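Local coordinates for protein possible adhesin (Caldicellulosiruptor kronotskyensis, PDB 4WA0) that probably mediates attachment of the cell to cellulose as a tapirin, of which this is the C-terminal beta-helix domain, at residues M56-D61 with R67-V72; P256-I261 with P342-D347. All coordinates share one frame; numbering follows the deposited sequence. Where two conformers were deposited one is given.

Contact 1 (M56-D61 with R67-V72); sequences MVINQD and RDNNIV
N69 reaches across to the backbone of N59: its ND2 donates to N59 O at 2.9 Å with an N-H...O angle of 155°. The acceptor lies close to the plane of the N69 amide, but the donor arrives tilted 34° from the carbonyl plane of N59. With CG anti to its carbonyl carbon (chi1 -61°), N69 leads its amide toward the other segment, and the turn at chi2 presents ND2 to N59 O. The far end of that amide is also used, since OD1 accepts from A43 N of the preceding coil; the two bonds fix the rotation of the group and satisfy both its polar ends in a buried place. I58 slides past N69 in the opposite sense, its CG2 lying 3.6 Å from N69 ND2. Strands 56-58 and 69-73 belong to two different parallel sheets of the beta-helix, and the chain between them bulges out as a loop at the corner. Inside that corner I58 and I71 meet tip to tip, CD1 of one 4.1 Å from CD1 of the other; each carries CG1 beside its backbone N with an extended chi2, which aims both delta methyls into the interior. Q60 passes its CG 4.0 Å from N69 ND2, while the end of its extended chain goes to the next coil, OE1 to I88 N and NE2 to T93 OG1. Nearer the loop a water links the two backbones, accepting from D61 N at 3.2 Å and donating to R67 O at 2.7 Å. The carboxylate of D61 leaves this pair, OD2 meeting K22 in a salt bridge and Y330 OH in a hydrogen bond.

Contact 2 (P256-I261 with P342-D347); sequences PPQIVI and PPIQQD
Chi1 of -62° puts I344 CG1 beside its backbone N and CG2 anti to it, and the two branches share out the strand: CG1 meets Q258, CG2 meets V260. V260 has CG1 between its backbone N and carbonyl carbon (chi1 59°), which sets that methyl against both I344 and D347. The closest I344-V260 approach is 4.1 Å, from I344 CG2 to V260 CB, as the two branched side chains slide past each other. At Q258 the chain bends at chi2 and crosses I344 at a slant, its OE1 4.0 Å from I344 CG1. One turn further along the helix, D347 crosses V260, OD2 lying 3.8 Å from V260 CG1. Helix 342-352, the last of the chain, thus lies over strand 258-263 at the end of the beta-helix that carries the magnesium site; the axes of the two short segments run nearly parallel, 14° apart and 9.0 Å at closest approach. No hydrogen bond joins the two segments, so their direct attachment is by van der Waals packing, chiefly of I344 on Q258 and V260, with D347 OD2 beside V260 CG1. Hydrogen bonds of Q258 OE1 to S341 N, Q258 NE2 to Q254 OE1, and D347 OD2 to Y262 OH and T249 OG1 satisfy these polar ends, consistent with their lying against apolar groups.

In the fold
The two contacts sit apart in the beta-helix, their centres 32 Å from each other and their nearest atoms about 23 Å apart, and they follow one another along the chain. Contact 1 lies in the body of the helix, its centre 10 Å from that of the chain, and joins two of its sheets at a corner; contact 2, at 25 Å, lays the last helix along the flank of strand 258-263, near the end that carries the magnesium. Contact 2 alone comes near the magnesium ion: the V260 side chain is about 12 Å from the metal, and those of V260 and D347 are each about 9 Å from that of a ligand residue, E275 and D239 respectively. Neither contact supplies a metal ligand.

Contact 1 (M56-D61 with R67-V72)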
loop_
_atom_site.group_PDB
_atom_site.type_symbol
_atom_site.label_atom_id
_atom_site.label_comp_id
_atom_site.label_asym_id
_atom_site.label_seq_id
_atom_site.Cartn_x
_atom_site.Cartn_y
_atom_site.Cartn_z
HETATM N N MSE A 56 5.821 -7.022 -2.051
HETATM C CA MSE A 56 5.556 -5.593 -2.292
HETATM C C MSE A 56 6.797 -5.027 -2.825
HETATM O O MSE A 56 7.889 -5.243 -2.287
HETATM C CB MSE A 56 5.190 -4.829 -1.033
HETATM C CG MSE A 56 4.856 -3.348 -1.259
HETATM SE SE MSE A 56 4.016 -2.593 0.360
HETATM C CE MSE A 56 2.363 -3.478 0.681
ATOM N N VAL A 57 6.661 -4.274 -3.899
ATOM C CA VAL A 57 7.794 -3.578 -4.526
ATOM C C VAL A 57 7.374 -2.139 -4.724
ATOM O O VAL A 57 6.276 -1.882 -5.276
ATOM C CB VAL A 57 8.128 -4.207 -5.885
ATOM C CG1 VAL A 57 9.187 -3.413 -6.628
ATOM C CG2 VAL A 57 8.616 -5.631 -5.692
ATOM N N ILE A 58 8.280 -1.225 -4.378
ATOM C CA ILE A 58 8.063 0.222 -4.504
ATOM C C ILE A 58 9.152 0.747 -5.396
ATOM O O ILE A 58 10.281 0.703 -5.055
ATOM C CB ILE A 58 7.994 0.999 -3.182
ATOM C CG1 ILE A 58 7.000 0.335 -2.238
ATOM C CG2 ILE A 58 7.721 2.493 -3.496
ATOM C CD1 ILE A 58 6.988 0.929 -0.826
ATOM N N ASN A 59 8.770 1.199 -6.569
ATOM C CA ASN A 59 9.709 1.704 -7.544
ATOM C C ASN A 59 9.892 3.207 -7.487
ATOM O O ASN A 59 9.068 3.922 -6.969
ATOM C CB ASN A 59 9.280 1.204 -8.918
ATOM C CG ASN A 59 9.621 -0.336 -9.048
ATOM O OD1 ASN A 59 10.724 -0.768 -8.688
ATOM N ND2 ASN A 59 8.749 -1.062 -9.532
ATOM N N GLN A 60 11.012 3.634 -8.039
ATOM C CA GLN A 60 11.366 5.051 -8.206
ATOM C C GLN A 60 11.532 5.332 -9.690
ATOM O O GLN A 60 11.845 4.405 -10.459
ATOM C CB GLN A 60 12.690 5.373 -7.483
ATOM C CG GLN A 60 12.503 5.365 -5.972
ATOM C CD GLN A 60 13.694 5.835 -5.176
ATOM O OE1 GLN A 60 14.840 5.876 -5.642
ATOM N NE2 GLN A 60 13.445 6.131 -3.923
ATOM N N ASP A 61 11.358 6.574 -10.087
ATOM C CA ASP A 61 11.360 6.943 -11.529
ATOM C C ASP A 61 11.844 8.422 -11.563
ATOM O O ASP A 61 11.206 9.321 -10.978
ATOM C CB ASP A 61 9.978 6.833 -12.150
ATOM C CG ASP A 61 9.958 7.129 -13.662
ATOM O OD1 ASP A 61 10.824 7.836 -14.113
ATOM O OD2 ASP A 61 9.012 6.646 -14.347
ATOM N N ARG A 67 7.957 11.976 -9.652
ATOM C CA ARG A 67 8.084 12.629 -8.332
ATOM C C ARG A 67 8.449 11.561 -7.322
ATOM O O ARG A 67 8.637 10.393 -7.652
ATOM C CB ARG A 67 6.819 13.353 -7.919
ATOM C CG ARG A 67 5.643 12.428 -7.652
ATOM C CD ARG A 67 4.287 13.171 -7.640
ATOM N NE ARG A 67 3.257 12.200 -7.403
ATOM C CZ ARG A 67 1.977 12.441 -7.319
ATOM N NH1 ARG A 67 1.543 13.684 -7.487
ATOM N NH2 ARG A 67 1.134 11.476 -7.058
ATOM N N ASP A 68 8.600 11.975 -6.080
ATOM C CA ASP A 68 9.036 11.060 -5.006
ATOM C C ASP A 68 7.791 10.270 -4.575
ATOM O O ASP A 68 6.684 10.679 -4.861
ATOM C CB ASP A 68 9.565 11.826 -3.798
ATOM C CG ASP A 68 10.927 12.528 -4.053
ATOM O OD1 ASP A 68 11.749 12.020 -4.819
ATOM O OD2 ASP A 68 11.155 13.590 -3.420
ATOM N N ASN A 69 8.020 9.176 -3.859
ATOM C CA ASN A 69 6.941 8.433 -3.217
ATOM C C ASN A 69 6.818 8.993 -1.840
ATOM O O ASN A 69 7.837 9.145 -1.112
ATOM C CB ASN A 69 7.316 6.975 -3.156
ATOM C CG ASN A 69 7.517 6.369 -4.520
ATOM O OD1 ASN A 69 6.661 6.444 -5.408
ATOM N ND2 ASN A 69 8.717 5.774 -4.724
ATOM N N ASN A 70 5.590 9.203 -1.441
ATOM C CA ASN A 70 5.299 9.689 -0.091
ATOM C C ASN A 70 4.064 8.941 0.434
ATOM O O ASN A 70 2.917 9.273 0.138
ATOM C CB ASN A 70 5.047 11.165 -0.198
ATOM C CG ASN A 70 4.954 11.845 1.139
ATOM O OD1 ASN A 70 5.405 11.306 2.122
ATOM N ND2 ASN A 70 4.520 13.124 1.129
ATOM N N ILE A 71 4.330 7.901 1.224
ATOM C CA ILE A 71 3.333 6.894 1.556
ATOM C C ILE A 71 3.102 7.030 3.038
ATOM O O ILE A 71 4.017 6.773 3.815
ATOM C CB ILE A 71 3.794 5.500 1.116
ATOM C CG1 ILE A 71 3.833 5.435 -0.431
ATOM C CG2 ILE A 71 2.929 4.438 1.732
ATOM C CD1 ILE A 71 4.546 4.261 -0.956
ATOM N N VAL A 72 1.888 7.405 3.426
ATOM C CA VAL A 72 1.554 7.521 4.822
ATOM C C VAL A 72 0.378 6.609 5.084
ATOM O O VAL A 72 -0.618 6.652 4.355
ATOM C CB VAL A 72 1.169 8.986 5.196
ATOM C CG1 VAL A 72 0.642 9.067 6.592
ATOM C CG2 VAL A 72 2.325 9.964 4.909
HETATM O O HOH W 1 9.769 7.973 -7.667
#

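Contact 2 (P256-I261 with P342-D347)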
loop_
_atom_site.group_PDB
_atom_site.type_symbol
_atom_site.label_atom_id
_atom_site.label_comp_id
_atom_site.label_asym_id
_atom_site.label_seq_id
_atom_site.Cartn_x
_atom_site.Cartn_y
_atom_site.Cartn_z
ATOM N N PRO A 256 -23.776 15.114 -4.930
ATOM C CA PRO A 256 -23.804 14.557 -6.258
ATOM C C PRO A 256 -24.197 13.072 -6.231
ATOM O O PRO A 256 -24.135 12.403 -5.211
ATOM C CB PRO A 256 -22.332 14.720 -6.740
ATOM C CG PRO A 256 -21.533 14.645 -5.505
ATOM C CD PRO A 256 -22.394 15.316 -4.452
ATOM N N PRO A 257 -24.595 12.548 -7.390
ATOM C CA PRO A 257 -25.016 11.177 -7.463
ATOM C C PRO A 257 -23.862 10.202 -7.381
ATOM O O PRO A 257 -22.664 10.600 -7.521
ATOM C CB PRO A 257 -25.654 11.119 -8.824
ATOM C CG PRO A 257 -24.883 12.054 -9.606
ATOM C CD PRO A 257 -24.599 13.208 -8.708
ATOM N N GLN A 258 -24.200 8.985 -7.019
ATOM C CA GLN A 258 -23.240 7.908 -6.992
ATOM C C GLN A 258 -23.507 7.037 -8.181
ATOM O O GLN A 258 -24.666 6.851 -8.593
ATOM C CB GLN A 258 -23.403 7.048 -5.767
ATOM C CG GLN A 258 -23.265 7.799 -4.479
ATOM C CD GLN A 258 -22.564 7.015 -3.441
ATOM O OE1 GLN A 258 -22.121 5.880 -3.684
ATOM N NE2 GLN A 258 -22.356 7.658 -2.264
ATOM N N ILE A 259 -22.449 6.429 -8.695
ATOM C CA ILE A 259 -22.686 5.398 -9.757
ATOM C C ILE A 259 -21.617 4.305 -9.679
ATOM O O ILE A 259 -20.439 4.582 -9.323
ATOM C CB ILE A 259 -22.772 6.091 -11.104
ATOM C CG1 ILE A 259 -23.211 5.120 -12.243
ATOM C CG2 ILE A 259 -21.457 6.747 -11.442
ATOM C CD1 ILE A 259 -23.543 5.852 -13.516
ATOM N N VAL A 260 -22.044 3.061 -9.882
ATOM C CA VAL A 260 -21.112 1.978 -10.062
ATOM C C VAL A 260 -21.096 1.586 -11.547
ATOM O O VAL A 260 -22.161 1.405 -12.151
ATOM C CB VAL A 260 -21.324 0.801 -9.082
ATOM C CG1 VAL A 260 -22.698 0.226 -9.226
ATOM C CG2 VAL A 260 -20.265 -0.270 -9.243
ATOM N N ILE A 261 -19.868 1.458 -12.076
ATOM C CA ILE A 261 -19.639 0.929 -13.420
ATOM C C ILE A 261 -19.014 -0.437 -13.326
ATOM O O ILE A 261 -18.021 -0.585 -12.637
ATOM C CB ILE A 261 -18.705 1.883 -14.176
ATOM C CG1 ILE A 261 -19.258 3.310 -14.259
ATOM C CG2 ILE A 261 -18.426 1.479 -15.608
ATOM C CD1 ILE A 261 -20.668 3.511 -14.772
ATOM N N PRO A 342 -25.717 3.119 0.615
ATOM C CA PRO A 342 -26.235 1.787 0.908
ATOM C C PRO A 342 -26.851 1.034 -0.302
ATOM O O PRO A 342 -26.538 -0.166 -0.468
ATOM C CB PRO A 342 -27.169 2.010 2.098
ATOM C CG PRO A 342 -26.612 3.249 2.758
ATOM C CD PRO A 342 -26.061 4.109 1.659
ATOM N N PRO A 343 -27.574 1.746 -1.179
ATOM C CA PRO A 343 -28.078 1.032 -2.334
ATOM C C PRO A 343 -26.975 0.560 -3.247
ATOM O O PRO A 343 -27.113 -0.519 -3.859
ATOM C CB PRO A 343 -28.944 2.049 -3.038
ATOM C CG PRO A 343 -29.381 2.978 -1.967
ATOM C CD PRO A 343 -28.213 3.071 -1.035
ATOM N N ILE A 344 -25.917 1.359 -3.398
ATOM C CA ILE A 344 -24.831 0.922 -4.270
ATOM C C ILE A 344 -24.026 -0.213 -3.617
ATOM O O ILE A 344 -23.671 -1.202 -4.286
ATOM C CB ILE A 344 -23.885 2.117 -4.588
ATOM C CG1 ILE A 344 -24.644 3.211 -5.322
ATOM C CG2 ILE A 344 -22.671 1.606 -5.315
ATOM C CD1 ILE A 344 -25.205 2.714 -6.659
ATOM N N GLN A 345 -23.814 -0.142 -2.299
ATOM C CA GLN A 345 -23.249 -1.285 -1.554
ATOM C C GLN A 345 -24.035 -2.550 -1.776
ATOM O O GLN A 345 -23.504 -3.637 -2.079
ATOM C CB GLN A 345 -23.250 -1.026 -0.039
ATOM C CG GLN A 345 -22.365 0.077 0.553
ATOM C CD GLN A 345 -22.625 0.391 2.055
ATOM O OE1 GLN A 345 -22.713 -0.501 2.886
ATOM N NE2 GLN A 345 -22.747 1.685 2.401
ATOM N N GLN A 346 -25.355 -2.452 -1.673
ATOM C CA GLN A 346 -26.181 -3.624 -1.823
ATOM C C GLN A 346 -26.068 -4.186 -3.273
ATOM O O GLN A 346 -26.009 -5.400 -3.507
ATOM C CB GLN A 346 -27.622 -3.271 -1.509
ATOM C CG GLN A 346 -28.583 -4.424 -1.619
ATOM C CD GLN A 346 -28.175 -5.528 -0.643
ATOM O OE1 GLN A 346 -28.221 -5.337 0.580
ATOM N NE2 GLN A 346 -27.671 -6.666 -1.185
ATOM N N ASP A 347 -26.038 -3.297 -4.251
ATOM C CA ASP A 347 -25.986 -3.693 -5.683
ATOM C C ASP A 347 -24.701 -4.457 -5.953
ATOM O O ASP A 347 -24.691 -5.469 -6.665
ATOM C CB ASP A 347 -26.002 -2.468 -6.584
ATOM C CG ASP A 347 -26.138 -2.828 -8.064
ATOM O OD1 ASP A 347 -27.228 -3.271 -8.439
ATOM O OD2 ASP A 347 -25.227 -2.568 -8.841
#